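Local coordinates for protein diacylglycerol lipase (Aspergillus oryzae, PDB 5XK2) that probably hydrolyses the ester bonds of mono- and diacylglycerols, as a fungal class 3 lipase of the alpha/beta-hydrolase fold caught in a closed conformation, at residues L214-I227 with Q239-N252. Residues are numbered along the deposited sequence; the frame is centred on the assembly and turned at random.
Sequences LTMGYVHISPEYYI and QVTVLDGYVNFKGN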
loop_
_atom_site.group_PDB
_atom_site.type_symbol
_atom_site.label_atom_id
_atom_site.label_comp_id
_atom_site.label_asym_id
_atom_site.label_seq_id
_atom_site.Cartn_x
_atom_site.Cartn_y
_atom_site.Cartn_z
ATOM N N LEU A 214 9.234 13.918 -11.061
ATOM C CA LEU A 214 10.008 15.012 -11.617
ATOM C C LEU A 214 9.095 16.152 -12.060
ATOM O O LEU A 214 9.434 17.324 -11.895
ATOM C CB LEU A 214 10.839 14.527 -12.811
ATOM C CG LEU A 214 11.865 13.464 -12.444
ATOM C CD1 LEU A 214 12.422 12.786 -13.696
ATOM C CD2 LEU A 214 12.974 14.108 -11.613
ATOM N N THR A 215 7.948 15.805 -12.643
ATOM C CA THR A 215 7.026 16.817 -13.163
ATOM C C THR A 215 6.320 17.590 -12.042
ATOM O O THR A 215 5.687 18.619 -12.284
ATOM C CB THR A 215 5.956 16.180 -14.094
ATOM O OG1 THR A 215 5.352 15.062 -13.434
ATOM C CG2 THR A 215 6.591 15.703 -15.388
ATOM N N MET A 216 6.448 17.101 -10.809
ATOM C CA MET A 216 5.914 17.799 -9.648
ATOM C C MET A 216 6.947 18.758 -9.030
ATOM O O MET A 216 6.712 19.346 -7.965
ATOM C CB MET A 216 5.433 16.785 -8.608
ATOM C CG MET A 216 4.225 15.984 -9.053
ATOM S SD MET A 216 3.966 14.613 -7.918
ATOM C CE MET A 216 2.415 13.942 -8.518
ATOM N N GLY A 217 8.098 18.888 -9.683
ATOM C CA GLY A 217 9.122 19.823 -9.242
ATOM C C GLY A 217 10.124 19.279 -8.242
ATOM O O GLY A 217 10.770 20.040 -7.523
ATOM N N TYR A 218 10.251 17.957 -8.182
ATOM C CA TYR A 218 11.202 17.338 -7.267
ATOM C C TYR A 218 12.361 16.716 -8.018
ATOM O O TYR A 218 12.208 16.264 -9.160
ATOM C CB TYR A 218 10.527 16.251 -6.436
ATOM C CG TYR A 218 9.509 16.774 -5.459
ATOM C CD1 TYR A 218 9.890 17.126 -4.175
ATOM C CD2 TYR A 218 8.174 16.899 -5.814
ATOM C CE1 TYR A 218 8.958 17.601 -3.255
ATOM C CE2 TYR A 218 7.226 17.369 -4.901
ATOM C CZ TYR A 218 7.637 17.708 -3.625
ATOM O OH TYR A 218 6.726 18.163 -2.704
ATOM N N VAL A 219 13.523 16.703 -7.381
ATOM C CA VAL A 219 14.665 15.972 -7.904
ATOM C C VAL A 219 15.270 15.187 -6.746
ATOM O O VAL A 219 14.753 15.246 -5.639
ATOM C CB VAL A 219 15.698 16.912 -8.557
ATOM C CG1 VAL A 219 15.058 17.651 -9.716
ATOM C CG2 VAL A 219 16.216 17.875 -7.557
ATOM N N HIS A 220 16.334 14.424 -6.990
ATOM C CA HIS A 220 16.949 13.644 -5.906
ATOM C C HIS A 220 18.256 14.258 -5.444
ATOM O O HIS A 220 18.982 14.892 -6.221
ATOM C CB HIS A 220 17.253 12.196 -6.352
ATOM C CG HIS A 220 16.208 11.190 -5.996
ATOM N ND1 HIS A 220 15.836 10.934 -4.690
ATOM C CD2 HIS A 220 15.516 10.311 -6.764
ATOM C CE1 HIS A 220 14.933 9.973 -4.673
ATOM N NE2 HIS A 220 14.726 9.564 -5.919
ATOM N N ILE A 221 18.564 14.048 -4.168
ATOM C CA ILE A 221 19.903 14.221 -3.651
ATOM C C ILE A 221 20.844 13.282 -4.394
ATOM O O ILE A 221 20.481 12.143 -4.704
ATOM C CB ILE A 221 19.929 13.920 -2.139
ATOM C CG1 ILE A 221 19.047 14.932 -1.411
ATOM C CG2 ILE A 221 21.352 13.903 -1.589
ATOM C CD1 ILE A 221 18.515 14.399 -0.057
ATOM N N SER A 222 22.043 13.768 -4.694
ATOM C CA SER A 222 23.054 12.988 -5.390
ATOM C C SER A 222 24.224 12.697 -4.433
ATOM O O SER A 222 24.489 13.477 -3.521
ATOM C CB SER A 222 23.517 13.778 -6.631
ATOM O OG SER A 222 24.693 13.221 -7.189
ATOM N N PRO A 223 24.928 11.567 -4.616
ATOM C CA PRO A 223 24.695 10.559 -5.661
ATOM C C PRO A 223 23.662 9.510 -5.280
ATOM O O PRO A 223 23.176 9.462 -4.152
ATOM C CB PRO A 223 26.073 9.892 -5.807
ATOM C CG PRO A 223 26.638 9.957 -4.407
ATOM C CD PRO A 223 26.151 11.287 -3.847
ATOM N N GLU A 224 23.381 8.638 -6.236
ATOM C CA GLU A 224 22.521 7.476 -6.028
ATOM C C GLU A 224 23.401 6.251 -5.873
ATOM O O GLU A 224 24.262 6.004 -6.726
ATOM C CB GLU A 224 21.570 7.300 -7.219
ATOM C CG GLU A 224 20.745 5.982 -7.208
ATOM C CD GLU A 224 19.921 5.795 -8.493
ATOM O OE1 GLU A 224 19.882 6.707 -9.345
ATOM O OE2 GLU A 224 19.316 4.723 -8.664
ATOM N N TYR A 225 23.181 5.473 -4.817
ATOM C CA TYR A 225 23.844 4.176 -4.709
ATOM C C TYR A 225 22.828 3.166 -5.157
ATOM O O TYR A 225 21.929 2.786 -4.405
ATOM C CB TYR A 225 24.320 3.916 -3.260
ATOM C CG TYR A 225 25.480 4.808 -2.877
ATOM C CD1 TYR A 225 25.274 6.127 -2.462
ATOM C CD2 TYR A 225 26.786 4.345 -2.979
ATOM C CE1 TYR A 225 26.339 6.944 -2.144
ATOM C CE2 TYR A 225 27.859 5.168 -2.668
ATOM C CZ TYR A 225 27.621 6.466 -2.245
ATOM O OH TYR A 225 28.694 7.303 -1.927
ATOM N N TYR A 226 23.010 2.696 -6.393
ATOM C CA TYR A 226 22.018 1.870 -7.077
ATOM C C TYR A 226 22.386 0.412 -6.896
ATOM O O TYR A 226 23.414 -0.050 -7.407
ATOM C CB TYR A 226 21.992 2.265 -8.557
ATOM C CG TYR A 226 21.092 1.474 -9.472
ATOM C CD1 TYR A 226 19.772 1.158 -9.116
ATOM C CD2 TYR A 226 21.553 1.092 -10.728
ATOM C CE1 TYR A 226 18.950 0.459 -10.001
ATOM C CE2 TYR A 226 20.742 0.412 -11.607
ATOM C CZ TYR A 226 19.450 0.095 -11.242
ATOM O OH TYR A 226 18.673 -0.586 -12.157
ATOM N N ILE A 227 21.560 -0.303 -6.138
ATOM C CA ILE A 227 21.808 -1.709 -5.826
ATOM C C ILE A 227 21.099 -2.580 -6.845
ATOM O O ILE A 227 19.896 -2.443 -7.042
ATOM C CB ILE A 227 21.293 -2.095 -4.428
ATOM C CG1 ILE A 227 21.854 -1.167 -3.351
ATOM C CG2 ILE A 227 21.606 -3.576 -4.130
ATOM C CD1 ILE A 227 21.018 -1.229 -2.069
ATOM N N GLN A 239 27.587 -5.101 -7.395
ATOM C CA GLN A 239 26.151 -4.858 -7.425
ATOM C C GLN A 239 25.726 -3.510 -6.860
ATOM O O GLN A 239 24.541 -3.306 -6.573
ATOM C CB GLN A 239 25.427 -5.993 -6.707
ATOM C CG GLN A 239 25.631 -7.315 -7.447
ATOM C CD GLN A 239 25.188 -8.517 -6.627
ATOM O OE1 GLN A 239 25.526 -8.629 -5.451
ATOM N NE2 GLN A 239 24.412 -9.417 -7.239
ATOM N N VAL A 240 26.691 -2.637 -6.581
ATOM C CA VAL A 240 26.354 -1.277 -6.166
ATOM C C VAL A 240 27.059 -0.303 -7.101
ATOM O O VAL A 240 28.285 -0.337 -7.241
ATOM C CB VAL A 240 26.763 -0.975 -4.716
ATOM C CG1 VAL A 240 26.265 0.425 -4.288
ATOM C CG2 VAL A 240 26.191 -2.027 -3.760
ATOM N N THR A 241 26.273 0.553 -7.735
ATOM C CA THR A 241 26.788 1.498 -8.726
ATOM C C THR A 241 26.503 2.921 -8.283
ATOM O O THR A 241 25.369 3.224 -7.929
ATOM C CB THR A 241 26.140 1.235 -10.091
ATOM O OG1 THR A 241 26.443 -0.114 -10.497
ATOM C CG2 THR A 241 26.659 2.197 -11.112
ATOM N N VAL A 242 27.530 3.773 -8.274
ATOM C CA VAL A 242 27.367 5.158 -7.807
ATOM C C VAL A 242 27.089 6.056 -9.001
ATOM O O VAL A 242 27.890 6.116 -9.944
ATOM C CB VAL A 242 28.619 5.651 -7.043
ATOM C CG1 VAL A 242 28.331 6.967 -6.358
ATOM C CG2 VAL A 242 29.034 4.625 -5.999
ATOM N N LEU A 243 25.940 6.735 -8.980
ATOM C CA LEU A 243 25.521 7.553 -10.112
ATOM C C LEU A 243 25.251 8.965 -9.646
ATOM O O LEU A 243 24.349 9.177 -8.833
ATOM C CB LEU A 243 24.261 6.982 -10.754
ATOM C CG LEU A 243 24.400 5.556 -11.251
ATOM C CD1 LEU A 243 23.038 4.947 -11.566
ATOM C CD2 LEU A 243 25.287 5.546 -12.506
ATOM N N ASP A 244 26.004 9.947 -10.135
ATOM C CA ASP A 244 25.706 11.293 -9.637
ATOM C C ASP A 244 24.807 12.055 -10.610
ATOM O O ASP A 244 24.457 11.539 -11.675
ATOM C CB ASP A 244 26.985 12.070 -9.276
ATOM C CG ASP A 244 27.915 12.303 -10.431
ATOM O OD1 ASP A 244 27.658 11.820 -11.549
ATOM O OD2 ASP A 244 28.945 12.979 -10.189
ATOM N N GLY A 245 24.414 13.271 -10.226
ATOM C CA GLY A 245 23.404 14.047 -10.955
ATOM C C GLY A 245 22.084 14.121 -10.207
ATOM O O GLY A 245 21.769 13.240 -9.419
ATOM N N TYR A 246 21.296 15.177 -10.447
ATOM C CA TYR A 246 20.048 15.375 -9.697
ATOM C C TYR A 246 18.872 14.591 -10.295
ATOM O O TYR A 246 17.880 14.258 -9.621
ATOM C CB TYR A 246 19.768 16.872 -9.612
ATOM C CG TYR A 246 20.938 17.525 -8.910
ATOM C CD1 TYR A 246 21.123 17.318 -7.558
ATOM C CD2 TYR A 246 21.885 18.282 -9.604
ATOM C CE1 TYR A 246 22.186 17.851 -6.883
ATOM C CE2 TYR A 246 22.984 18.846 -8.923
ATOM C CZ TYR A 246 23.101 18.617 -7.547
ATOM O OH TYR A 246 24.121 19.111 -6.770
ATOM N N VAL A 247 19.035 14.276 -11.568
ATOM C CA VAL A 247 18.158 13.381 -12.299
ATOM C C VAL A 247 19.097 12.479 -13.068
ATOM O O VAL A 247 19.961 12.970 -13.798
ATOM C CB VAL A 247 17.217 14.121 -13.246
ATOM C CG1 VAL A 247 16.302 13.116 -13.971
ATOM C CG2 VAL A 247 16.395 15.142 -12.459
ATOM N N ASN A 248 18.991 11.173 -12.869
ATOM C CA ASN A 248 19.877 10.253 -13.587
ATOM C C ASN A 248 19.075 9.086 -14.098
ATOM O O ASN A 248 18.461 8.371 -13.307
ATOM C CB ASN A 248 21.022 9.771 -12.680
ATOM C CG ASN A 248 22.140 9.069 -13.457
ATOM O OD1 ASN A 248 21.884 8.172 -14.249
ATOM N ND2 ASN A 248 23.382 9.476 -13.219
ATOM N N PHE A 249 19.041 8.904 -15.412
ATOM C CA PHE A 249 18.187 7.865 -15.979
ATOM C C PHE A 249 18.839 6.482 -16.038
ATOM O O PHE A 249 18.219 5.522 -16.530
ATOM C CB PHE A 249 17.747 8.274 -17.396
ATOM C CG PHE A 249 16.965 9.553 -17.442
ATOM C CD1 PHE A 249 15.909 9.765 -16.570
ATOM C CD2 PHE A 249 17.300 10.548 -18.338
ATOM C CE1 PHE A 249 15.178 10.957 -16.606
ATOM C CE2 PHE A 249 16.569 11.746 -18.376
ATOM C CZ PHE A 249 15.514 11.941 -17.503
ATOM N N LYS A 250 20.078 6.345 -15.565
ATOM C CA LYS A 250 20.767 5.051 -15.707
ATOM C C LYS A 250 20.668 4.165 -14.470
ATOM O O LYS A 250 21.161 3.048 -14.466
ATOM C CB LYS A 250 22.246 5.276 -16.065
ATOM C CG LYS A 250 22.437 5.987 -17.398
ATOM C CD LYS A 250 21.868 5.175 -18.545
ATOM C CE LYS A 250 21.993 5.974 -19.861
ATOM N NZ LYS A 250 21.893 5.106 -21.059
ATOM N N GLY A 251 20.068 4.687 -13.407
ATOM C CA GLY A 251 19.773 3.906 -12.212
ATOM C C GLY A 251 18.284 3.626 -12.067
ATOM O O GLY A 251 17.559 3.377 -13.033
ATOM N N ASN A 252 17.823 3.657 -10.820
ATOM C CA ASN A 252 16.422 3.363 -10.522
ATOM C C ASN A 252 15.424 4.221 -11.314
ATOM O O ASN A 252 14.358 3.748 -11.700
ATOM C CB ASN A 252 16.190 3.532 -9.008
ATOM C CG ASN A 252 14.711 3.472 -8.619
ATOM O OD1 ASN A 252 14.067 4.508 -8.443
ATOM N ND2 ASN A 252 14.175 2.250 -8.452
HETATM O O HOH W 1 24.445 -1.576 -9.507
#
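One face of the Tyr226 ring is covered by the Gly251-Asn252 backbone: Gly251 CA sits 3.7 Å from the ring centroid in a CH-pi contact, 13° off the ring normal, while Asn252 N lies over the same face, nearer the rim. Tyr225, on the other side of the sheet, has Val242 CG1 above the rim of one ring face and Val240 CG1 at its edge; Tyr225 CE2 and Val242 CG2 approach to 3.6 Å, the two side chains lying alongside each other. The carbonyl O of His220 meets the edge of the Tyr246 ring in its plane, 3.5 Å from Tyr246 CD1; this buried oxygen has no hydrogen-bonding partner in the model. Antiparallel strands 224-227 and 240-243 end the central sheet of the alpha/beta-hydrolase fold, 240-243 outermost within the chain and 224-227 bonded on its inner side to strand 198-203. Glu224 and Tyr226 each exchange two backbone bonds, with Leu243 and Thr241 respectively, and a water bridges Tyr226 O and Thr241 OG1. Glu224 stretches out, CG anti to the backbone N (chi1 172°), carrying its carboxylate to the returning loop: Asn252 N donates to the syn lone pair of Glu224 OE2 at 2.8 Å, nearly straight at 164°. Thr202 OG1 also bonds this oxygen, and Asn252 ND2 reaches the backbone O of Asp206, a residue of the probable Ser-His-Asp triad. Beyond the strands, His220 N bonds Tyr246 O at 3.1 Å, and Gly245 N makes a weak, bent bond to Ser222 OG. Leu214 and Val247 meet tip to tip, Leu214 CD2 3.7 Å from Val247 CG2, while the Val219 side chain crosses that of Val247 at about a right angle, CG1 against Val247 CG2.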